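Type IV pilus assembly protein PilF (Pseudomonas aeruginosa, PDB 2HO1) is an outer membrane lipoprotein of tetratricopeptide repeats that binds PilQ and is essential for its outer membrane localization and assembly into the dodecameric secretin of type IV pili. Local coordinates at residues V150-K155 against E162-S167. Sequence-based numbering, arbitrary orientation.
Sequences VSLQMK and EYFEKS
Within the helical hairpin of the fourth tetratricopeptide repeat, Ser151 and Leu152 of helix 140-153 meet Tyr163 and Phe164 of helix 157-170. Ser151 and Tyr163 both direct their CB atoms across the interface, and Ser151 CA and Tyr163 CA are the nearest CA pair between the two segments, at 8.4 Å. Ser151 OG, set beside its own backbone N (chi1 -70°), lies at the edge of the Tyr163 ring, near its plane, 3.4 Å from Tyr163 CD2. This hydroxyl is hydrogen-bonded within its own helix to Leu147 O and is also paired with Gln159 OE1. The phenol, packed on Phe144 and Leu147, carries its OH to a hydrogen bond with Tyr125 OH, tying this antiparallel helix pair to helix 121-131 of the preceding repeat. In the apolar second pair, Leu152 CD2 approaches the Phe164 ring in plane at its edge, 3.9 Å from Phe164 CE2, with the two side chains crossing at about a right angle. Phe164 also packs on Met181 and Leu184 of helix 175-187, so the contact reaches the next repeat of the superhelix. Just beyond Leu152, helix 140-153 ends in a Schellman motif: Lys155, with positive phi (60°), is the C-prime residue, with Lys156 N bonded to Ser151 O and Lys155 N to Leu152 O.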
# COMPACT_ATOMS: atom_id res chain seq x y z
N VAL A 150 9.61 -6.51 5.76
CA VAL A 150 9.79 -6.94 4.37
C VAL A 150 10.69 -5.93 3.65
O VAL A 150 11.55 -6.31 2.84
CB VAL A 150 8.41 -7.05 3.62
CG1 VAL A 150 8.61 -7.23 2.11
CG2 VAL A 150 7.59 -8.22 4.20
N SER A 151 10.54 -4.65 3.94
CA SER A 151 11.37 -3.64 3.30
C SER A 151 12.84 -3.86 3.64
O SER A 151 13.74 -3.63 2.80
CB SER A 151 10.92 -2.23 3.71
OG SER A 151 9.67 -1.92 3.13
N LEU A 152 13.10 -4.28 4.88
CA LEU A 152 14.47 -4.56 5.30
C LEU A 152 15.09 -5.60 4.38
O LEU A 152 16.18 -5.40 3.85
CB LEU A 152 14.48 -5.07 6.74
CG LEU A 152 15.01 -4.14 7.83
CD1 LEU A 152 14.92 -2.69 7.41
CD2 LEU A 152 14.27 -4.37 9.12
N GLN A 153 14.38 -6.70 4.19
CA GLN A 153 14.85 -7.79 3.34
C GLN A 153 14.97 -7.42 1.88
O GLN A 153 15.63 -8.11 1.12
CB GLN A 153 13.94 -9.00 3.49
CG GLN A 153 13.96 -9.60 4.91
CD GLN A 153 15.38 -9.76 5.44
OE1 GLN A 153 16.24 -10.31 4.77
NE2 GLN A 153 15.63 -9.27 6.64
N MSE A 154 14.33 -6.33 1.47
CA MSE A 154 14.42 -5.87 0.10
C MSE A 154 15.51 -4.82 0.00
O MSE A 154 15.65 -4.13 -1.01
CB MSE A 154 13.09 -5.26 -0.36
CG MSE A 154 11.91 -6.23 -0.38
SE MSE A 154 10.29 -5.29 -0.92
CE MSE A 154 9.48 -6.69 -1.90
N LYS A 155 16.30 -4.70 1.07
CA LYS A 155 17.40 -3.74 1.12
C LYS A 155 16.97 -2.29 0.96
O LYS A 155 17.63 -1.51 0.28
CB LYS A 155 18.48 -4.05 0.06
CG LYS A 155 19.04 -5.48 0.02
CD LYS A 155 19.33 -6.09 1.40
CE LYS A 155 19.86 -7.55 1.27
NZ LYS A 155 19.56 -8.42 2.47
N GLU A 162 10.17 4.34 7.33
CA GLU A 162 8.87 4.99 7.20
C GLU A 162 7.74 4.05 7.62
O GLU A 162 6.79 4.48 8.26
CB GLU A 162 8.66 5.55 5.78
CG GLU A 162 9.58 6.73 5.50
CD GLU A 162 9.28 7.52 4.22
OE1 GLU A 162 8.09 7.79 3.91
OE2 GLU A 162 10.26 7.89 3.54
N TYR A 163 7.84 2.77 7.27
CA TYR A 163 6.80 1.84 7.66
C TYR A 163 6.82 1.67 9.17
O TYR A 163 5.77 1.68 9.81
CB TYR A 163 6.96 0.51 6.94
CG TYR A 163 6.44 0.54 5.50
CD1 TYR A 163 5.14 1.00 5.21
CD2 TYR A 163 7.23 0.09 4.44
CE1 TYR A 163 4.64 1.01 3.89
CE2 TYR A 163 6.74 0.09 3.14
CZ TYR A 163 5.46 0.54 2.87
OH TYR A 163 4.99 0.48 1.59
N PHE A 164 8.00 1.52 9.76
CA PHE A 164 8.10 1.38 11.20
C PHE A 164 7.52 2.60 11.94
O PHE A 164 6.86 2.44 12.96
CB PHE A 164 9.56 1.13 11.63
CG PHE A 164 10.06 -0.25 11.23
CD1 PHE A 164 9.24 -1.37 11.37
CD2 PHE A 164 11.35 -0.43 10.73
CE1 PHE A 164 9.70 -2.63 11.01
CE2 PHE A 164 11.82 -1.67 10.37
CZ PHE A 164 11.00 -2.78 10.50
N GLU A 165 7.77 3.81 11.43
CA GLU A 165 7.20 4.99 12.06
C GLU A 165 5.67 4.98 11.99
O GLU A 165 5.01 5.40 12.95
CB GLU A 165 7.75 6.27 11.39
CG GLU A 165 9.17 6.58 11.81
CD GLU A 165 9.85 7.61 10.92
OE1 GLU A 165 9.33 7.89 9.81
OE2 GLU A 165 10.92 8.13 11.30
N LYS A 166 5.10 4.50 10.88
CA LYS A 166 3.64 4.43 10.79
C LYS A 166 3.11 3.45 11.85
O LYS A 166 2.07 3.71 12.50
CB LYS A 166 3.18 3.97 9.38
CG LYS A 166 3.49 4.94 8.23
CD LYS A 166 2.87 4.46 6.93
CE LYS A 166 3.59 5.03 5.73
NZ LYS A 166 3.56 6.53 5.61
N SER A 167 3.81 2.33 12.03
CA SER A 167 3.39 1.35 13.03
C SER A 167 3.40 1.94 14.46
O SER A 167 2.47 1.74 15.23
CB SER A 167 4.33 0.13 12.98
OG SER A 167 3.85 -0.94 13.77